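ABC transporter, solute-binding protein (Staphylococcus aureus, PDB 6LKG) binds glucose 6-phosphate and, as an extracellular solute-binding lipoprotein, probably delivers its ligand to an ABC transporter. Local coordinates at residues R15-E20 and R240-R245; V71-T76 and K232-L237. One frame throughout, in Å; residues are numbered along the deposited sequence.

Helix 11-25, the first helix of the chain, carries segment 15-20. Segment 71-76 follows in the loop after strand 70-71. Next to be reached is helix 230-237, which carries segment 232-237 and closes contact 2 across 155 intervening residues. Helix 240-250 comes directly after it, and its segment 240-245 closes contact 1 across 219. The smaller loop of contact 2 therefore sits wholly within the larger one of contact 1. The two centres lie about 15 Å apart. Tyr-236 OH probably bonds to Ile-17 O, and Gln-243 NE2 probably bonds to Leu-237 O. Together the contacts fasten the successive helices 230-237 and 240-250 to an early loop and the first helix.

Contact 1: R15-E20 and R240-R245; sequences RPILNE and RSVQQR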
loop_
_atom_site.group_PDB
_atom_site.type_symbol
_atom_site.label_atom_id
_atom_site.label_comp_id
_atom_site.label_asym_id
_atom_site.label_seq_id
_atom_site.Cartn_x
_atom_site.Cartn_y
_atom_site.Cartn_z
ATOM N N ARG B 15 3.257 -21.413 -9.817
ATOM C CA ARG B 15 2.767 -21.566 -8.449
ATOM C C ARG B 15 1.242 -21.556 -8.357
ATOM O O ARG B 15 0.698 -22.397 -7.621
ATOM C CB ARG B 15 3.385 -20.487 -7.548
ATOM C CG ARG B 15 3.184 -20.709 -6.055
ATOM C CD ARG B 15 3.973 -21.914 -5.549
ATOM N NE ARG B 15 3.118 -23.084 -5.369
ATOM C CZ ARG B 15 3.508 -24.224 -4.803
ATOM N NH1 ARG B 15 4.749 -24.358 -4.355
ATOM N NH2 ARG B 15 2.653 -25.231 -4.683
ATOM N N PRO B 16 0.504 -20.671 -9.043
ATOM C CA PRO B 16 -0.968 -20.748 -8.958
ATOM C C PRO B 16 -1.548 -22.064 -9.450
ATOM O O PRO B 16 -2.448 -22.617 -8.804
ATOM C CB PRO B 16 -1.428 -19.557 -9.812
ATOM C CG PRO B 16 -0.283 -18.606 -9.763
ATOM C CD PRO B 16 0.941 -19.463 -9.770
ATOM N N ILE B 17 -1.068 -22.569 -10.586
ATOM C CA ILE B 17 -1.605 -23.807 -11.138
ATOM C C ILE B 17 -1.302 -24.969 -10.200
ATOM O O ILE B 17 -2.176 -25.788 -9.890
ATOM C CB ILE B 17 -0.999 -24.036 -12.535
ATOM C CG1 ILE B 17 -1.460 -22.970 -13.540
ATOM C CG2 ILE B 17 -1.351 -25.419 -13.054
ATOM C CD1 ILE B 17 -2.902 -22.971 -13.862
ATOM N N LEU B 18 -0.071 -25.025 -9.690
ATOM C CA LEU B 18 0.328 -26.097 -8.782
ATOM C C LEU B 18 -0.422 -26.018 -7.456
ATOM O O LEU B 18 -0.687 -27.051 -6.831
ATOM C CB LEU B 18 1.841 -26.038 -8.564
ATOM C CG LEU B 18 2.635 -26.425 -9.816
ATOM C CD1 LEU B 18 4.125 -26.337 -9.562
ATOM C CD2 LEU B 18 2.266 -27.815 -10.336
ATOM N N ASN B 19 -0.785 -24.806 -7.025
ATOM C CA ASN B 19 -1.595 -24.656 -5.820
ATOM C C ASN B 19 -2.963 -25.305 -5.990
ATOM O O ASN B 19 -3.504 -25.890 -5.043
ATOM C CB ASN B 19 -1.755 -23.173 -5.471
ATOM C CG ASN B 19 -0.519 -22.588 -4.809
ATOM O OD1 ASN B 19 0.390 -23.318 -4.414
ATOM N ND2 ASN B 19 -0.482 -21.265 -4.683
ATOM N N GLU B 20 -3.542 -25.211 -7.190
ATOM C CA GLU B 20 -4.835 -25.841 -7.435
ATOM C C GLU B 20 -4.713 -27.359 -7.470
ATOM O O GLU B 20 -5.607 -28.069 -6.992
ATOM C CB GLU B 20 -5.438 -25.313 -8.735
ATOM C CG GLU B 20 -5.869 -23.856 -8.666
ATOM C CD GLU B 20 -6.712 -23.555 -7.439
ATOM O OE1 GLU B 20 -6.399 -22.579 -6.723
ATOM O OE2 GLU B 20 -7.687 -24.296 -7.189
ATOM N N ARG B 240 -6.765 -29.882 -20.872
ATOM C CA ARG B 240 -7.276 -28.739 -21.620
ATOM C C ARG B 240 -7.576 -27.566 -20.698
ATOM O O ARG B 240 -7.217 -26.420 -20.996
ATOM C CB ARG B 240 -8.544 -29.104 -22.384
ATOM C CG ARG B 240 -8.973 -27.955 -23.275
ATOM C CD ARG B 240 -10.448 -27.937 -23.597
ATOM N NE ARG B 240 -11.079 -26.918 -22.764
ATOM C CZ ARG B 240 -11.715 -27.176 -21.627
ATOM N NH1 ARG B 240 -11.804 -28.423 -21.190
ATOM N NH2 ARG B 240 -12.242 -26.186 -20.921
ATOM N N SER B 241 -8.255 -27.832 -19.576
ATOM C CA SER B 241 -8.648 -26.758 -18.668
ATOM C C SER B 241 -7.438 -26.012 -18.122
ATOM O O SER B 241 -7.474 -24.784 -17.969
ATOM C CB SER B 241 -9.486 -27.327 -17.524
ATOM O OG SER B 241 -8.911 -28.516 -17.009
ATOM N N VAL B 242 -6.351 -26.730 -17.835
ATOM C CA VAL B 242 -5.161 -26.077 -17.302
ATOM C C VAL B 242 -4.444 -25.297 -18.395
ATOM O O VAL B 242 -3.998 -24.164 -18.178
ATOM C CB VAL B 242 -4.238 -27.113 -16.637
ATOM C CG1 VAL B 242 -2.904 -26.484 -16.278
ATOM C CG2 VAL B 242 -4.905 -27.683 -15.397
ATOM N N GLN B 243 -4.329 -25.885 -19.589
ATOM C CA GLN B 243 -3.735 -25.165 -20.710
ATOM C C GLN B 243 -4.559 -23.934 -21.065
ATOM O O GLN B 243 -4.004 -22.883 -21.405
ATOM C CB GLN B 243 -3.607 -26.091 -21.921
ATOM C CG GLN B 243 -2.594 -27.212 -21.747
ATOM C CD GLN B 243 -1.184 -26.799 -22.123
ATOM O OE1 GLN B 243 -0.975 -26.059 -23.083
ATOM N NE2 GLN B 243 -0.206 -27.277 -21.362
ATOM N N GLN B 244 -5.885 -24.043 -20.982
ATOM C CA GLN B 244 -6.733 -22.888 -21.254
ATOM C C GLN B 244 -6.524 -21.801 -20.207
ATOM O O GLN B 244 -6.582 -20.607 -20.522
ATOM C CB GLN B 244 -8.201 -23.312 -21.312
ATOM C CG GLN B 244 -9.159 -22.154 -21.504
ATOM C CD GLN B 244 -8.895 -21.417 -22.804
ATOM O OE1 GLN B 244 -8.751 -22.034 -23.861
ATOM N NE2 GLN B 244 -8.809 -20.094 -22.731
ATOM N N ARG B 245 -6.288 -22.190 -18.952
ATOM C CA ARG B 245 -6.017 -21.191 -17.922
ATOM C C ARG B 245 -4.664 -20.520 -18.141
ATOM O O ARG B 245 -4.521 -19.314 -17.906
ATOM C CB ARG B 245 -6.100 -21.821 -16.529
ATOM C CG ARG B 245 -5.967 -20.799 -15.404
ATOM C CD ARG B 245 -5.775 -21.447 -14.045
ATOM N NE ARG B 245 -5.570 -20.463 -12.984
ATOM C CZ ARG B 245 -5.184 -20.759 -11.745
ATOM N NH1 ARG B 245 -4.948 -22.018 -11.399
ATOM N NH2 ARG B 245 -5.020 -19.792 -10.853
HETATM O O HOH W 1 -4.746 -20.713 -8.332
#
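Arg-245 and Ile-17 run past each other in opposite directions between helix 11-25 and helix 240-250. CG of Arg-245 is anti to its N (chi1 -174°), and the chain stays extended as far as NE. This carries the guanidinium across to the other helix. Ile-17 CD1 lies against the arginine chain, with Ile-17 CD1 and Arg-245 CD 3.3 Å apart. The other branch of the isoleucine, CG2, meets Val-242 CG1 at 3.7 Å. These two side chains cross obliquely and form the apolar part of the contact.

Glu-20 comes in nearly perpendicular to Arg-245. It offers its methylene, not its carboxylate: Glu-20 CG is 3.4 Å from Arg-245 NH1. The carboxylate and guanidinium planes are 69° apart, and Glu-20 OE1 stays 4.9 Å from Arg-245 NH1. A water joins them instead. It lies in the guanidinium plane and accepts from Arg-245 NH2 at 2.7 Å. It donates to Glu-20 OE1 and to Pro-16 O, both at 3.0 Å. Three groups thus hold the water, and it links the arginine to both a side chain and the helix backbone. Arg-245 NE forms a salt bridge with Glu-249 one turn on, which should help fix the guanidinium.

Tyr-236 of helix 230-237 also touches Val-242 and Glu-20. The segment axes come no closer than 11.5 Å and make an angle of 152°. This is a near-antiparallel helix pair bridged by long side chains, within a periplasmic-binding-protein fold and away from the sugar phosphate site.

Contact 2: V71-T76 and K232-L237; sequences VPYQDT and KLVQYL
Tyr-73 and Asp-75 both set CG anti to the backbone N, with chi1 174° and -172°, and both reach the helix segment 232-237. Gln-235 answers from that helix. Its CG is anti to the carbonyl carbon and its chain bends at chi2, which brings the amide round to the loop. The contact joins a loop to a helix in the periplasmic-binding-protein fold. The loop leaves strand 70-71, which pairs with strand 213-221, and helix 230-237 packs on that same strand.

The hydroxyl of Tyr-73 donates a hydrogen bond to the amide oxygen of Gln-235, with OH and OE1 2.6 Å apart. The hydroxyl lies in the carbonyl plane. Seen from the tyrosine, the oxygen lies at the ring edge, near the ring plane. The two flat groups are strongly turned against each other, with ring and amide planes 69° apart. Further back along the ring, Tyr-73 CE2 meets Val-234 CG1 at 4.0 Å, the two side chains lying alongside and pointing opposite ways. Leu-220 of strand 213-221 touches both Tyr-73 and Val-234, so this apolar side of the contact continues onto the sheet.

The carboxylate of Asp-75 comes in beside the Gln-235 amide, near the tyrosine bond. Its polar partner outside the two segments is Thr-238, whose hydroxyl is hydrogen-bonded to OD2. The same hydroxyl also lies in bonding position to Val-234 O, and its one proton can be given fully to only one of the two oxygens. Either way, the carboxylate sits at the end of the helix. Asp-75 is buried and also packs on Thr-93 of strand 92-105.

On the next residue, Thr-76 OG1 is 3.6 Å from Gln-235 NE2.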
loop_
_atom_site.group_PDB
_atom_site.type_symbol
_atom_site.label_atom_id
_atom_site.label_comp_id
_atom_site.label_asym_id
_atom_site.label_seq_id
_atom_site.Cartn_x
_atom_site.Cartn_y
_atom_site.Cartn_z
ATOM N N VAL B 71 12.562 -41.117 -16.285
ATOM C CA VAL B 71 11.769 -42.323 -16.494
ATOM C C VAL B 71 10.960 -42.139 -17.774
ATOM O O VAL B 71 10.335 -41.086 -17.946
ATOM C CB VAL B 71 10.827 -42.613 -15.311
ATOM C CG1 VAL B 71 9.989 -43.853 -15.599
ATOM C CG2 VAL B 71 11.619 -42.796 -14.034
ATOM N N PRO B 72 10.970 -43.106 -18.682
ATOM C CA PRO B 72 10.127 -42.989 -19.873
ATOM C C PRO B 72 8.664 -42.946 -19.464
ATOM O O PRO B 72 8.196 -43.757 -18.666
ATOM C CB PRO B 72 10.458 -44.259 -20.662
ATOM C CG PRO B 72 11.826 -44.653 -20.171
ATOM C CD PRO B 72 11.832 -44.295 -18.724
ATOM N N TYR B 73 7.949 -41.976 -20.012
ATOM C CA TYR B 73 6.523 -41.831 -19.790
ATOM C C TYR B 73 5.971 -41.023 -20.939
ATOM O O TYR B 73 6.665 -40.166 -21.496
ATOM C CB TYR B 73 6.215 -41.147 -18.457
ATOM C CG TYR B 73 4.751 -40.868 -18.267
ATOM C CD1 TYR B 73 3.885 -41.873 -17.865
ATOM C CD2 TYR B 73 4.225 -39.608 -18.519
ATOM C CE1 TYR B 73 2.539 -41.629 -17.699
ATOM C CE2 TYR B 73 2.879 -39.353 -18.357
ATOM C CZ TYR B 73 2.041 -40.368 -17.947
ATOM O OH TYR B 73 0.699 -40.130 -17.780
ATOM N N GLN B 74 4.717 -41.277 -21.286
ATOM C CA GLN B 74 4.170 -40.428 -22.318
ATOM C C GLN B 74 2.701 -40.143 -22.035
ATOM O O GLN B 74 1.923 -41.052 -21.735
ATOM C CB GLN B 74 4.498 -41.061 -23.680
ATOM C CG GLN B 74 3.816 -40.601 -24.954
ATOM C CD GLN B 74 4.411 -39.215 -25.307
ATOM O OE1 GLN B 74 4.731 -38.438 -24.379
ATOM N NE2 GLN B 74 4.805 -39.035 -26.571
ATOM N N ASP B 75 2.360 -38.860 -22.055
ATOM C CA ASP B 75 1.012 -38.397 -21.773
ATOM C C ASP B 75 0.028 -38.963 -22.786
ATOM O O ASP B 75 0.294 -38.983 -23.991
ATOM C CB ASP B 75 1.000 -36.867 -21.825
ATOM C CG ASP B 75 -0.298 -36.271 -21.357
ATOM O OD1 ASP B 75 -0.863 -36.767 -20.374
ATOM O OD2 ASP B 75 -0.753 -35.286 -21.971
ATOM N N THR B 76 -1.104 -39.470 -22.285
ATOM C CA THR B 76 -2.097 -40.056 -23.180
ATOM C C THR B 76 -2.781 -39.012 -24.043
ATOM O O THR B 76 -3.459 -39.379 -25.009
ATOM C CB THR B 76 -3.175 -40.804 -22.393
ATOM O OG1 THR B 76 -3.929 -39.867 -21.617
ATOM C CG2 THR B 76 -2.557 -41.826 -21.464
ATOM N N LYS B 232 -0.355 -38.242 -12.463
ATOM C CA LYS B 232 -1.561 -37.423 -12.468
ATOM C C LYS B 232 -1.224 -35.945 -12.625
ATOM O O LYS B 232 -1.976 -35.200 -13.267
ATOM C CB LYS B 232 -2.361 -37.661 -11.187
ATOM C CG LYS B 232 -3.702 -36.952 -11.151
ATOM C CD LYS B 232 -4.809 -37.877 -10.675
ATOM C CE LYS B 232 -6.168 -37.198 -10.770
ATOM N NZ LYS B 232 -7.098 -37.654 -9.700
ATOM N N LEU B 233 -0.094 -35.507 -12.064
ATOM C CA LEU B 233 0.321 -34.116 -12.224
ATOM C C LEU B 233 0.634 -33.802 -13.680
ATOM O O LEU B 233 0.257 -32.740 -14.190
ATOM C CB LEU B 233 1.535 -33.826 -11.341
ATOM C CG LEU B 233 2.127 -32.418 -11.455
ATOM C CD1 LEU B 233 1.061 -31.361 -11.187
ATOM C CD2 LEU B 233 3.307 -32.248 -10.508
ATOM N N VAL B 234 1.325 -34.715 -14.366
ATOM C CA VAL B 234 1.611 -34.519 -15.784
ATOM C C VAL B 234 0.313 -34.429 -16.577
ATOM O O VAL B 234 0.164 -33.570 -17.455
ATOM C CB VAL B 234 2.522 -35.644 -16.313
ATOM C CG1 VAL B 234 2.819 -35.431 -17.787
ATOM C CG2 VAL B 234 3.810 -35.711 -15.504
ATOM N N GLN B 235 -0.650 -35.309 -16.274
ATOM C CA GLN B 235 -1.955 -35.244 -16.926
ATOM C C GLN B 235 -2.610 -33.892 -16.675
ATOM O O GLN B 235 -3.201 -33.292 -17.582
ATOM C CB GLN B 235 -2.880 -36.334 -16.384
ATOM C CG GLN B 235 -2.650 -37.781 -16.817
ATOM C CD GLN B 235 -2.267 -37.956 -18.267
ATOM O OE1 GLN B 235 -1.293 -38.648 -18.575
ATOM N NE2 GLN B 235 -3.015 -37.326 -19.171
ATOM N N TYR B 236 -2.505 -33.402 -15.440
ATOM C CA TYR B 236 -3.095 -32.121 -15.073
ATOM C C TYR B 236 -2.468 -30.979 -15.867
ATOM O O TYR B 236 -3.175 -30.139 -16.432
ATOM C CB TYR B 236 -2.939 -31.924 -13.563
ATOM C CG TYR B 236 -3.358 -30.582 -13.025
ATOM C CD1 TYR B 236 -4.681 -30.331 -12.686
ATOM C CD2 TYR B 236 -2.424 -29.582 -12.804
ATOM C CE1 TYR B 236 -5.067 -29.108 -12.174
ATOM C CE2 TYR B 236 -2.799 -28.358 -12.291
ATOM C CZ TYR B 236 -4.121 -28.124 -11.980
ATOM O OH TYR B 236 -4.490 -26.901 -11.470
ATOM N N LEU B 237 -1.135 -30.949 -15.940
ATOM C CA LEU B 237 -0.452 -29.850 -16.615
ATOM C C LEU B 237 -0.730 -29.833 -18.114
ATOM O O LEU B 237 -0.696 -28.765 -18.733
ATOM C CB LEU B 237 1.052 -29.932 -16.354
ATOM C CG LEU B 237 1.483 -29.715 -14.901
ATOM C CD1 LEU B 237 2.962 -30.018 -14.724
ATOM C CD2 LEU B 237 1.163 -28.295 -14.449
#